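OXA-46 oxacillinase (Pseudomonas aeruginosa, PDB 3IF6) probably hydrolyses the amide bond of beta-lactam antibiotics, as a class D serine beta-lactamase that turns them into substituted beta-amino acids. Local coordinates at residues Gln61-Lys66 against Asn236-Asn241; Ile76-Phe81 against Trp123-Phe128; Asp86-Arg89 against Val94-Trp97; Asp150-Lys155 against Asp161-Ile166; Asn181-Pro184 against His189-Leu192. One frame throughout, in Å; residues are numbered along the deposited sequence.

Contact 1 (Gln61-Lys66 against Asn236-Asn241); sequences QERAAK and NIDTPN. With EDO (1,2-ethanediol), chain L.
The flat guanidinium of Arg-63 meets the carboxylate of Asp-238 at its edge, with Asp-238 CG lying in its plane, while the amide of Asn-236 comes to another part of the same rim. The two charged groups are turned 56° against each other, so this is not the flat, two-pronged form of the arginine-aspartate pair. Arg-63 NH2 to Asp-238 OD1, at 3.1 Å, is the main bond of the salt bridge. It lies within the guanidinium plane but reaches the oxygen from above the carboxylate. Two weaker bonds run from Arg-63 NH1, each 3.3 Å long, to Asp-238 OD1 and OD2.

Here the short helix 61-64 is tied to the end of strand 229-238, a central strand of the mixed sheet in the penicillin-binding transpeptidase fold. An extended chain from CG to NE, with CG anti to the backbone N (chi1 -154°), lets Arg-63 span from helix to strand. Arginine suits the place because its long chain ends in several donors. Tyr-68 touches both Arg-63 and Asn-236. Just past the helix, the O2 hydroxyl of a 1,2-ethanediol molecule, probably from the crystallisation liquor, donates to Ala-65 O at 3.0 Å.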
# COMPACT_ATOMS: atom_id res chain seq x y z
N GLN B 61 -25.87 18.01 1.84
CA GLN B 61 -25.49 18.38 0.50
C GLN B 61 -24.89 19.78 0.40
O GLN B 61 -24.01 20.03 -0.44
CB GLN B 61 -26.70 18.27 -0.43
CG GLN B 61 -26.38 18.55 -1.91
CD GLN B 61 -25.25 17.67 -2.47
OE1 GLN B 61 -25.33 16.44 -2.42
NE2 GLN B 61 -24.21 18.30 -3.00
N GLU B 62 -25.36 20.69 1.25
CA GLU B 62 -24.94 22.08 1.19
C GLU B 62 -23.51 22.20 1.68
O GLU B 62 -22.71 22.94 1.11
CB GLU B 62 -25.86 22.98 2.03
CG GLU B 62 -27.32 23.10 1.54
CD GLU B 62 -28.09 21.76 1.56
OE1 GLU B 62 -28.57 21.34 0.47
OE2 GLU B 62 -28.20 21.14 2.65
N ARG B 63 -23.23 21.47 2.76
CA ARG B 63 -21.93 21.50 3.43
C ARG B 63 -20.92 20.68 2.62
O ARG B 63 -19.83 21.15 2.36
CB ARG B 63 -22.02 20.97 4.86
CG ARG B 63 -20.92 21.55 5.73
CD ARG B 63 -20.62 20.69 6.94
NE ARG B 63 -19.24 20.87 7.36
CZ ARG B 63 -18.85 21.48 8.48
NH1 ARG B 63 -19.76 21.96 9.32
NH2 ARG B 63 -17.56 21.59 8.75
N ALA B 64 -21.38 19.56 2.10
CA ALA B 64 -20.60 18.72 1.25
C ALA B 64 -20.15 19.52 0.05
O ALA B 64 -19.09 19.29 -0.45
CB ALA B 64 -21.41 17.57 0.83
N ALA B 65 -20.96 20.44 -0.43
CA ALA B 65 -20.58 21.35 -1.48
C ALA B 65 -19.75 22.54 -1.07
O ALA B 65 -19.22 23.22 -1.90
CB ALA B 65 -21.77 21.82 -2.21
N LYS B 66 -19.64 22.82 0.22
CA LYS B 66 -18.84 23.98 0.64
C LYS B 66 -17.32 23.70 0.78
O LYS B 66 -16.89 22.63 1.22
CB LYS B 66 -19.37 24.67 1.91
CG LYS B 66 -18.53 25.96 2.16
CD LYS B 66 -18.95 26.87 3.28
CE LYS B 66 -19.02 26.15 4.60
NZ LYS B 66 -18.97 27.19 5.67
N ASN B 236 -15.96 16.02 6.60
CA ASN B 236 -15.46 17.09 7.47
C ASN B 236 -16.36 17.38 8.68
O ASN B 236 -17.53 16.97 8.75
CB ASN B 236 -14.93 18.33 6.72
CG ASN B 236 -15.99 19.03 5.84
OD1 ASN B 236 -15.79 19.19 4.64
ND2 ASN B 236 -17.08 19.48 6.46
N ILE B 237 -15.77 17.96 9.71
CA ILE B 237 -16.51 18.27 10.92
C ILE B 237 -15.90 19.53 11.51
O ILE B 237 -14.70 19.78 11.35
CB ILE B 237 -16.53 17.12 11.98
CG1 ILE B 237 -15.15 16.48 12.18
CG2 ILE B 237 -17.60 16.07 11.66
CD1 ILE B 237 -14.99 15.79 13.55
N ASP B 238 -16.75 20.34 12.14
CA ASP B 238 -16.27 21.41 13.00
C ASP B 238 -15.56 20.79 14.23
O ASP B 238 -15.89 19.68 14.65
CB ASP B 238 -17.42 22.29 13.45
CG ASP B 238 -18.14 22.95 12.30
OD1 ASP B 238 -17.51 23.41 11.31
OD2 ASP B 238 -19.36 23.06 12.39
N THR B 239 -14.58 21.51 14.76
CA THR B 239 -13.88 21.03 15.93
C THR B 239 -13.77 22.12 16.99
O THR B 239 -12.70 22.74 17.11
CB THR B 239 -12.46 20.47 15.59
OG1 THR B 239 -11.68 21.48 15.00
CG2 THR B 239 -12.49 19.24 14.69
N PRO B 240 -14.87 22.35 17.76
CA PRO B 240 -14.82 23.39 18.75
C PRO B 240 -13.97 22.98 19.96
O PRO B 240 -13.44 23.86 20.65
CB PRO B 240 -16.29 23.57 19.12
CG PRO B 240 -16.86 22.19 19.01
CD PRO B 240 -16.20 21.70 17.75
N ASN B 241 -13.81 21.69 20.17
CA ASN B 241 -12.99 21.15 21.23
C ASN B 241 -11.58 20.85 20.76
O ASN B 241 -10.78 20.31 21.47
CB ASN B 241 -13.65 19.96 21.90
CG ASN B 241 -14.97 20.30 22.46
OD1 ASN B 241 -15.09 21.13 23.29
ND2 ASN B 241 -15.98 19.65 21.98
C1 EDO L . -17.69 24.45 -4.29
O1 EDO L . -17.88 23.34 -5.18
C2 EDO L . -18.70 25.56 -4.57
O2 EDO L . -19.43 25.87 -3.37

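Contact 2 (Ile76-Phe81 against Trp123-Phe128); sequences IPHTLF and WVYELF
His-78 and Tyr-125 come from facing helices and pass alongside one another, each pointing toward the other's helix. Their rings, with planes 36° apart and centroids 5.8 Å apart, meet obliquely. The nearest side-chain atoms are His-78 ND1 and Tyr-125 CD2, at 3.8 Å. Further out, His-78 CE1 comes to 3.2 Å from the backbone oxygen Tyr-125 O, and its NE2 lies 4.2 Å from Phe-128 CB. The imidazole thus sits beside the CD2 corner of the tyrosine ring and the backbone carbonyl of that residue.

Tyr-125 holds CG beside its backbone N and anti to the carbonyl carbon (chi1 -80°), which sends the ring along the gap toward Thr-79. There its OH donates to Thr-79 OG1 at 3.1 Å, with the threonine oxygen in the plane of the phenol ring. Thr-79 OG1 is also bonded to Lys-75 O, one turn back in its own helix, so a single small hydroxyl serves the backbone and the tyrosine together.

The helices, 75-84 and 122-144, belong to the helical part of the serine beta-lactamase fold, and the short segments cross at 50° with axes 10.5 Å apart. Such a spacing suits bulky rings between them. The side chain of Tyr-125 is about 7 Å from that of Ser-72, the predicted acyl-ester nucleophile. Trp-159 and Phe-74 also bring their rings to His-78, while Leu-113 and Met-117 of helix 113-118 pack on Thr-79.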
# COMPACT_ATOMS: atom_id res chain seq x y z
N ILE B 76 -1.45 14.83 -0.22
CA ILE B 76 -1.69 13.99 -1.44
C ILE B 76 -1.31 14.70 -2.78
O ILE B 76 -0.35 14.29 -3.44
CB ILE B 76 -3.12 13.41 -1.45
CG1 ILE B 76 -3.35 12.67 -0.13
CG2 ILE B 76 -3.31 12.50 -2.65
CD1 ILE B 76 -4.79 12.36 0.19
N PRO B 77 -2.06 15.76 -3.19
CA PRO B 77 -1.57 16.45 -4.41
C PRO B 77 -0.15 17.04 -4.25
O PRO B 77 0.67 16.98 -5.20
CB PRO B 77 -2.59 17.59 -4.61
CG PRO B 77 -3.32 17.74 -3.26
CD PRO B 77 -3.30 16.37 -2.64
N HIS B 78 0.16 17.55 -3.06
CA HIS B 78 1.45 18.19 -2.84
C HIS B 78 2.63 17.27 -3.15
O HIS B 78 3.64 17.75 -3.68
CB HIS B 78 1.61 18.78 -1.44
CG HIS B 78 2.46 20.02 -1.42
ND1 HIS B 78 2.60 20.82 -0.30
CD2 HIS B 78 3.17 20.63 -2.41
CE1 HIS B 78 3.38 21.85 -0.60
NE2 HIS B 78 3.75 21.76 -1.87
N THR B 79 2.50 15.98 -2.84
CA THR B 79 3.59 15.02 -3.01
C THR B 79 3.82 14.72 -4.50
O THR B 79 4.97 14.68 -4.98
CB THR B 79 3.37 13.74 -2.14
OG1 THR B 79 3.29 14.13 -0.77
CG2 THR B 79 4.52 12.76 -2.28
N LEU B 80 2.73 14.56 -5.24
CA LEU B 80 2.74 14.56 -6.71
C LEU B 80 3.44 15.82 -7.30
O LEU B 80 4.32 15.67 -8.16
CB LEU B 80 1.31 14.43 -7.25
CG LEU B 80 0.51 13.17 -6.84
CD1 LEU B 80 -0.99 13.37 -7.06
CD2 LEU B 80 0.98 11.92 -7.55
N PHE B 81 3.09 17.03 -6.84
CA PHE B 81 3.77 18.25 -7.32
C PHE B 81 5.28 18.14 -7.08
O PHE B 81 6.07 18.40 -7.99
CB PHE B 81 3.30 19.56 -6.62
CG PHE B 81 1.83 19.90 -6.79
CD1 PHE B 81 0.95 19.05 -7.43
CD2 PHE B 81 1.33 21.06 -6.21
CE1 PHE B 81 -0.41 19.37 -7.52
CE2 PHE B 81 -0.03 21.39 -6.33
CZ PHE B 81 -0.89 20.54 -6.97
N TRP B 123 8.07 21.60 7.99
CA TRP B 123 9.21 22.06 7.21
C TRP B 123 9.48 21.35 5.88
O TRP B 123 9.93 21.99 4.91
CB TRP B 123 10.46 22.08 8.08
CG TRP B 123 11.17 20.78 8.29
CD1 TRP B 123 11.02 19.89 9.32
CD2 TRP B 123 12.21 20.25 7.46
NE1 TRP B 123 11.88 18.84 9.17
CE2 TRP B 123 12.63 19.03 8.04
CE3 TRP B 123 12.82 20.70 6.27
CZ2 TRP B 123 13.64 18.24 7.48
CZ3 TRP B 123 13.83 19.92 5.71
CH2 TRP B 123 14.22 18.68 6.31
N VAL B 124 9.20 20.05 5.80
CA VAL B 124 9.40 19.29 4.57
C VAL B 124 8.50 19.79 3.43
O VAL B 124 8.97 20.03 2.30
CB VAL B 124 9.28 17.72 4.79
CG1 VAL B 124 9.16 16.96 3.44
CG2 VAL B 124 10.44 17.19 5.63
N TYR B 125 7.21 19.94 3.73
CA TYR B 125 6.25 20.31 2.72
C TYR B 125 6.36 21.78 2.39
O TYR B 125 5.93 22.21 1.32
CB TYR B 125 4.83 19.92 3.16
CG TYR B 125 4.56 18.46 2.92
CD1 TYR B 125 4.62 17.54 3.97
CD2 TYR B 125 4.30 17.99 1.64
CE1 TYR B 125 4.41 16.20 3.74
CE2 TYR B 125 4.10 16.66 1.40
CZ TYR B 125 4.16 15.77 2.47
OH TYR B 125 3.96 14.47 2.23
N GLU B 126 6.93 22.54 3.32
CA GLU B 126 7.26 23.94 3.11
C GLU B 126 8.47 24.09 2.20
O GLU B 126 8.46 24.94 1.30
CB GLU B 126 7.50 24.66 4.43
CG GLU B 126 6.23 24.96 5.13
CD GLU B 126 6.41 25.67 6.42
OE1 GLU B 126 7.54 25.72 6.94
OE2 GLU B 126 5.39 26.19 6.91
N LEU B 127 9.50 23.26 2.41
CA LEU B 127 10.62 23.17 1.48
C LEU B 127 10.22 22.66 0.07
O LEU B 127 10.79 23.08 -0.93
CB LEU B 127 11.79 22.35 2.06
CG LEU B 127 12.92 21.82 1.15
CD1 LEU B 127 13.75 22.94 0.47
CD2 LEU B 127 13.82 20.86 1.93
N PHE B 128 9.24 21.75 -0.01
CA PHE B 128 8.72 21.32 -1.32
C PHE B 128 8.12 22.55 -2.00
O PHE B 128 8.36 22.79 -3.19
CB PHE B 128 7.61 20.28 -1.19
CG PHE B 128 8.06 18.89 -0.80
CD1 PHE B 128 9.39 18.50 -0.85
CD2 PHE B 128 7.10 17.94 -0.42
CE1 PHE B 128 9.76 17.18 -0.49
CE2 PHE B 128 7.46 16.62 -0.07
CZ PHE B 128 8.78 16.25 -0.10

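Contact 3 (Asp86-Arg89 against Val94-Trp97); sequences DAVR and VFRW
The backbones that carry Val-88 and Phe-95 stay well apart, the closest CA atoms, those of Val-88 and Val-94, being 9.2 Å from each other. Both lie in the loop between helices 75-84 and 113-118, which starts from a Schellman motif: Asp-86, with a positive phi of 47°, turns the chain out of the last turn of helix 75-84. Side chains must therefore bridge the gap, and the large ring of Phe-95 does so. Its CG stands beside the backbone N, anti to the carbonyl carbon (chi1 -61°), and the ring points its far edge at Val-88. The two side chains cross at about a right angle.

Both residues are buried and apolar, which suits a loop folded over helix 122-144: Phe-95 also rests on Trp-123 and Val-124, and Val-88 on Phe-128. A branched valine offers a methyl on the side where the ring arrives, with CG2 anti to its backbone N. Ala-87 adds its backbone oxygen, 4.2 Å from Phe-95 CZ and near the ring plane. Val-88 CG2 sits in that plane too, at the edge, 3.7 Å from both Phe-95 CZ and CE1.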
# COMPACT_ATOMS: atom_id res chain seq x y z
N ASP B 86 10.65 17.31 -9.15
CA ASP B 86 11.90 16.78 -8.56
C ASP B 86 12.38 17.60 -7.36
O ASP B 86 13.60 17.81 -7.15
CB ASP B 86 13.00 16.58 -9.62
CG ASP B 86 14.12 15.68 -9.12
OD1 ASP B 86 15.28 16.17 -9.02
OD2 ASP B 86 13.83 14.49 -8.76
N ALA B 87 11.42 18.09 -6.58
CA ALA B 87 11.68 18.62 -5.25
C ALA B 87 11.92 17.44 -4.27
O ALA B 87 12.51 17.62 -3.21
CB ALA B 87 10.49 19.50 -4.79
N VAL B 88 11.43 16.25 -4.62
CA VAL B 88 11.81 14.98 -4.00
C VAL B 88 12.03 13.94 -5.12
O VAL B 88 11.39 13.98 -6.18
CB VAL B 88 10.81 14.49 -2.90
CG1 VAL B 88 9.38 14.29 -3.45
CG2 VAL B 88 11.32 13.25 -2.15
N ARG B 89 12.97 13.04 -4.89
CA ARG B 89 13.41 12.09 -5.89
C ARG B 89 12.59 10.78 -5.85
O ARG B 89 12.10 10.29 -6.87
CB ARG B 89 14.90 11.85 -5.64
CG ARG B 89 15.59 10.81 -6.47
CD ARG B 89 17.11 11.00 -6.26
NE ARG B 89 17.50 11.26 -4.86
CZ ARG B 89 18.01 12.42 -4.41
NH1 ARG B 89 18.18 13.45 -5.22
NH2 ARG B 89 18.34 12.55 -3.13
N VAL B 94 16.24 11.29 1.87
CA VAL B 94 16.23 11.60 3.29
C VAL B 94 16.24 13.11 3.50
O VAL B 94 17.06 13.84 2.92
CB VAL B 94 17.48 11.00 4.04
CG1 VAL B 94 17.67 11.63 5.38
CG2 VAL B 94 17.32 9.52 4.25
N PHE B 95 15.31 13.56 4.35
CA PHE B 95 15.25 14.95 4.80
C PHE B 95 15.55 15.05 6.27
O PHE B 95 14.94 14.35 7.08
CB PHE B 95 13.87 15.51 4.49
CG PHE B 95 13.56 15.49 3.05
CD1 PHE B 95 12.93 14.41 2.49
CD2 PHE B 95 13.98 16.56 2.22
CE1 PHE B 95 12.66 14.36 1.12
CE2 PHE B 95 13.70 16.54 0.86
CZ PHE B 95 13.03 15.42 0.30
N ARG B 96 16.53 15.88 6.63
CA ARG B 96 17.05 15.93 7.99
C ARG B 96 17.13 17.39 8.40
O ARG B 96 17.84 18.18 7.78
CB ARG B 96 18.43 15.23 8.08
CG ARG B 96 19.09 15.20 9.49
CD ARG B 96 18.16 14.66 10.57
NE ARG B 96 18.82 14.54 11.87
CZ ARG B 96 19.30 13.40 12.38
NH1 ARG B 96 19.19 12.26 11.70
NH2 ARG B 96 19.88 13.40 13.58
N TRP B 97 16.34 17.74 9.42
CA TRP B 97 16.34 19.06 10.02
C TRP B 97 17.77 19.51 10.29
O TRP B 97 18.56 18.75 10.86
CB TRP B 97 15.56 19.01 11.36
CG TRP B 97 15.49 20.31 12.11
CD1 TRP B 97 16.01 20.57 13.36
CD2 TRP B 97 14.84 21.52 11.68
NE1 TRP B 97 15.75 21.88 13.70
CE2 TRP B 97 15.02 22.47 12.70
CE3 TRP B 97 14.14 21.88 10.52
CZ2 TRP B 97 14.52 23.78 12.59
CZ3 TRP B 97 13.64 23.17 10.42
CH2 TRP B 97 13.84 24.10 11.44

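Contact 4 (Asp150-Lys155 against Asp161-Ile166); sequences DPSTIK and DGNLKI
Asn-163 reaches across to the other piece of loop and accepts a hydrogen bond from the backbone of Thr-153, with Thr-153 N to Asn-163 OD1 at 2.8 Å and an N-H...O angle of 161°. The bond is short and fairly straight at the hydrogen, yet the donor stands well above the carbonyl plane of the amide. The other end of the same amide is turned back to its own segment, where Asn-163 ND2 donates to Asp-161 OD1 at 3.3 Å and more weakly to OD2. Asn-163 N also donates to Asp-161 OD1, at 2.9 Å and nearly along the C-O axis, which makes an Asx turn. Both donors come from one face of the carboxylate. Held by these bonds, the amide has its rotation fixed and its oxygen presented to Thr-153. Asparagine suits the place by carrying a donor and an acceptor on one short arm. Pro-151 O accepts a hydrogen bond from Arg-138 NH1 of helix 122-144.

Between the two residues of the turn, Gly-162 has a phi of 113° and a psi of -21°, where a CB would press on the preceding carbonyl oxygen. The turn lies in the long loop that joins helix 122-144 to strand 166-167.

Van der Waals contacts complete the pairing. Pro-151, a rigid ring with no N-H to satisfy, lays its CB 3.7 Å from Asn-163 CB and 3.3 Å from Asn-163 O. Thr-153 CG2 rests 3.5 Å from Asn-163 ND2. Deeper, Leu-164 packs on Phe-74, Tyr-146 and Leu-141, and Pro-151 CG barely touches its CD1.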
# COMPACT_ATOMS: atom_id res chain seq x y z
N ASP B 150 -7.53 29.00 -7.56
CA ASP B 150 -6.78 30.20 -7.69
C ASP B 150 -6.83 30.73 -6.34
O ASP B 150 -7.87 30.92 -5.77
CB ASP B 150 -7.41 31.18 -8.64
CG ASP B 150 -6.94 30.97 -10.02
OD1 ASP B 150 -7.78 30.72 -10.88
OD2 ASP B 150 -5.72 31.02 -10.21
N PRO B 151 -5.69 31.07 -5.83
CA PRO B 151 -5.68 31.60 -4.50
C PRO B 151 -5.25 32.99 -4.72
O PRO B 151 -4.50 33.24 -5.64
CB PRO B 151 -4.58 30.80 -3.84
CG PRO B 151 -4.51 29.59 -4.62
CD PRO B 151 -4.67 30.03 -5.98
N SER B 152 -5.73 33.90 -3.92
CA SER B 152 -5.29 35.23 -4.09
C SER B 152 -3.78 35.26 -3.83
O SER B 152 -3.04 35.90 -4.56
CB SER B 152 -6.05 36.13 -3.13
OG SER B 152 -5.19 37.04 -2.51
N THR B 153 -3.27 34.54 -2.85
CA THR B 153 -1.83 34.50 -2.71
C THR B 153 -1.31 33.09 -2.50
O THR B 153 -2.08 32.20 -2.23
CB THR B 153 -1.25 35.61 -1.80
OG1 THR B 153 0.15 35.44 -1.62
CG2 THR B 153 -1.92 35.65 -0.48
N ILE B 154 -0.03 32.87 -2.70
CA ILE B 154 0.54 31.51 -2.65
C ILE B 154 1.98 31.49 -2.16
O ILE B 154 2.63 30.44 -2.19
CB ILE B 154 0.41 30.79 -4.02
CG1 ILE B 154 -0.66 29.71 -3.93
CG2 ILE B 154 1.73 30.20 -4.47
CD1 ILE B 154 -0.80 28.90 -5.20
N LYS B 155 2.47 32.64 -1.69
CA LYS B 155 3.84 32.77 -1.17
C LYS B 155 3.98 32.06 0.18
O LYS B 155 5.10 31.69 0.56
CB LYS B 155 4.26 34.24 -1.02
CG LYS B 155 4.24 35.05 -2.30
CD LYS B 155 4.45 36.54 -2.02
CE LYS B 155 5.84 37.02 -2.45
NZ LYS B 155 5.93 37.20 -3.93
N ASP B 161 -3.55 28.14 5.16
CA ASP B 161 -3.69 29.56 5.57
C ASP B 161 -4.98 30.25 5.06
O ASP B 161 -5.22 31.42 5.37
CB ASP B 161 -2.44 30.39 5.18
CG ASP B 161 -2.33 30.66 3.67
OD1 ASP B 161 -3.22 30.26 2.90
OD2 ASP B 161 -1.36 31.27 3.23
N GLY B 162 -5.76 29.53 4.25
CA GLY B 162 -7.04 30.00 3.77
C GLY B 162 -7.04 30.23 2.28
O GLY B 162 -8.10 30.24 1.64
N ASN B 163 -5.86 30.43 1.70
CA ASN B 163 -5.82 30.75 0.28
C ASN B 163 -6.36 29.66 -0.62
O ASN B 163 -6.87 29.94 -1.69
CB ASN B 163 -4.44 31.21 -0.14
CG ASN B 163 -4.25 32.69 0.10
OD1 ASN B 163 -4.73 33.52 -0.68
ND2 ASN B 163 -3.57 33.03 1.18
N LEU B 164 -6.30 28.41 -0.18
CA LEU B 164 -6.78 27.31 -1.01
C LEU B 164 -7.85 26.59 -0.27
O LEU B 164 -7.69 26.29 0.90
CB LEU B 164 -5.65 26.35 -1.40
CG LEU B 164 -6.06 25.15 -2.25
CD1 LEU B 164 -6.23 25.54 -3.74
CD2 LEU B 164 -5.07 24.01 -2.06
N LYS B 165 -8.95 26.33 -0.95
CA LYS B 165 -10.09 25.69 -0.32
C LYS B 165 -10.64 24.69 -1.28
O LYS B 165 -10.54 24.87 -2.49
CB LYS B 165 -11.15 26.71 0.11
CG LYS B 165 -10.65 27.73 1.14
CD LYS B 165 -11.60 27.88 2.31
CE LYS B 165 -12.38 29.17 2.26
NZ LYS B 165 -11.72 30.28 3.02
N ILE B 166 -11.16 23.60 -0.73
CA ILE B 166 -11.71 22.52 -1.53
C ILE B 166 -12.87 21.94 -0.75
O ILE B 166 -12.97 22.16 0.46
CB ILE B 166 -10.63 21.42 -1.85
CG1 ILE B 166 -11.14 20.48 -2.96
CG2 ILE B 166 -10.15 20.70 -0.55
CD1 ILE B 166 -10.38 19.17 -3.17

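Contact 5 (Asn181-Pro184 against His189-Leu192); sequences NQLP and HQRL
Gln-190 pushes its side-chain amide into the bend of the loop 181-184 and offers that bend both a donor and an acceptor. Its OE1 accepts from Leu-183 N at 3.1 Å, with an N-H...O angle of 143°, while its NE2 donates to Asn-181 O, also at 3.1 Å and 139°. Both bonds are noticeably bent, and in each the donor lies above the carbonyl plane of its acceptor. NE2 finds its stronger acceptor in Phe-185 O, just beyond the loop. The chain of Gln-190 is extended beyond CG, which carries the amide from helix 187-196 to the loop backbone.

The loop begins where helix 168-179 ends in a Schellman motif, and Asn-181, with a positive phi, is its C-prime residue. Asparagine tolerates that backbone shape better than most residues. Its OD1 takes a bond from Lys-194, and its amide lies over one face of the Arg-191 guanidinium, the two planes 46° apart. Outside the two segments, Arg-191 NH2 pairs in a salt bridge with an acidic side chain of a neighbouring subunit; Asn-181 ND2 gives a weak hydrogen bond to an acidic side chain there. Leu-183 turns its side chain to Leu-80 and Phe-174.

Because one neutral amide meets both a backbone N-H and a backbone carbonyl of the bend, the turn is bonded to the helix without a charged group at that point, while Arg-191 carries its charge to the neighbouring subunit.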
# COMPACT_ATOMS: atom_id res chain seq x y z
N ASN B 181 -5.48 6.40 -11.99
CA ASN B 181 -4.22 6.84 -12.61
C ASN B 181 -4.42 7.93 -13.65
O ASN B 181 -3.52 8.23 -14.44
CB ASN B 181 -3.40 5.63 -13.12
CG ASN B 181 -3.17 4.60 -12.03
OD1 ASN B 181 -2.54 4.91 -11.00
ND2 ASN B 181 -3.72 3.39 -12.21
N GLN B 182 -5.59 8.57 -13.55
CA GLN B 182 -6.04 9.59 -14.49
C GLN B 182 -5.41 10.98 -14.33
O GLN B 182 -5.62 11.84 -15.18
CB GLN B 182 -7.56 9.77 -14.39
CG GLN B 182 -8.40 8.53 -14.69
CD GLN B 182 -9.92 8.83 -14.71
OE1 GLN B 182 -10.43 9.67 -13.94
NE2 GLN B 182 -10.64 8.15 -15.60
N LEU B 183 -4.65 11.22 -13.27
CA LEU B 183 -4.07 12.55 -13.05
C LEU B 183 -2.87 12.88 -13.96
O LEU B 183 -2.14 11.98 -14.37
CB LEU B 183 -3.68 12.72 -11.57
CG LEU B 183 -4.79 12.94 -10.53
CD1 LEU B 183 -4.23 12.73 -9.11
CD2 LEU B 183 -5.46 14.32 -10.68
N PRO B 184 -2.64 14.18 -14.24
CA PRO B 184 -1.54 14.56 -15.16
C PRO B 184 -0.11 14.32 -14.63
O PRO B 184 0.81 15.13 -14.87
CB PRO B 184 -1.80 16.06 -15.43
CG PRO B 184 -2.45 16.54 -14.17
CD PRO B 184 -3.36 15.37 -13.74
N HIS B 189 4.53 8.02 -9.99
CA HIS B 189 4.30 9.04 -8.97
C HIS B 189 2.93 8.91 -8.31
O HIS B 189 2.80 9.05 -7.10
CB HIS B 189 4.46 10.44 -9.57
CG HIS B 189 5.87 10.80 -9.94
ND1 HIS B 189 6.98 10.09 -9.48
CD2 HIS B 189 6.36 11.82 -10.69
CE1 HIS B 189 8.07 10.66 -9.95
NE2 HIS B 189 7.73 11.71 -10.69
N GLN B 190 1.92 8.62 -9.11
CA GLN B 190 0.58 8.35 -8.63
C GLN B 190 0.55 7.08 -7.77
O GLN B 190 -0.10 7.04 -6.73
CB GLN B 190 -0.40 8.30 -9.81
CG GLN B 190 -0.58 9.65 -10.54
CD GLN B 190 -1.61 9.57 -11.68
OE1 GLN B 190 -2.82 9.48 -11.43
NE2 GLN B 190 -1.13 9.59 -12.92
N ARG B 191 1.29 6.05 -8.20
CA ARG B 191 1.34 4.78 -7.48
C ARG B 191 2.06 4.94 -6.15
O ARG B 191 1.69 4.32 -5.14
CB ARG B 191 2.04 3.71 -8.32
CG ARG B 191 1.37 3.46 -9.69
CD ARG B 191 1.78 2.11 -10.30
NE ARG B 191 0.97 1.79 -11.48
CZ ARG B 191 -0.22 1.18 -11.46
NH1 ARG B 191 -0.76 0.78 -10.32
NH2 ARG B 191 -0.88 0.96 -12.58
N LEU B 192 3.10 5.77 -6.16
CA LEU B 192 3.90 6.05 -4.97
C LEU B 192 3.02 6.75 -3.93
O LEU B 192 2.96 6.32 -2.78
CB LEU B 192 5.17 6.89 -5.29
CG LEU B 192 5.99 7.45 -4.11
CD1 LEU B 192 6.32 6.36 -3.08
CD2 LEU B 192 7.25 8.16 -4.58

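Contacts 2 and 3 are buried, though contact 3 lies farther from the chain's centre; contacts 1, 4 and 5 are partly buried. Phe-128 touches Val-88 and Trp-123 packs on Phe-95, so helix 122-144 serves both buried contacts. Contact 5 meets contact 2 from another direction, where Leu-80 reaches Leu-183 and Gln-190. Contacts 1 and 4 have their nearest atoms about 4 Å apart without touching; contact 1 alone involves the main sheet, and its 61-66 and 236-241 enclose the other four along the chain. Chemistry follows place: a salt bridge in contact 1, rings and a hydroxyl pair in contact 2, purely apolar side-chain contact in contact 3, and side-chain amides gripping loop backbone in contacts 4 and 5.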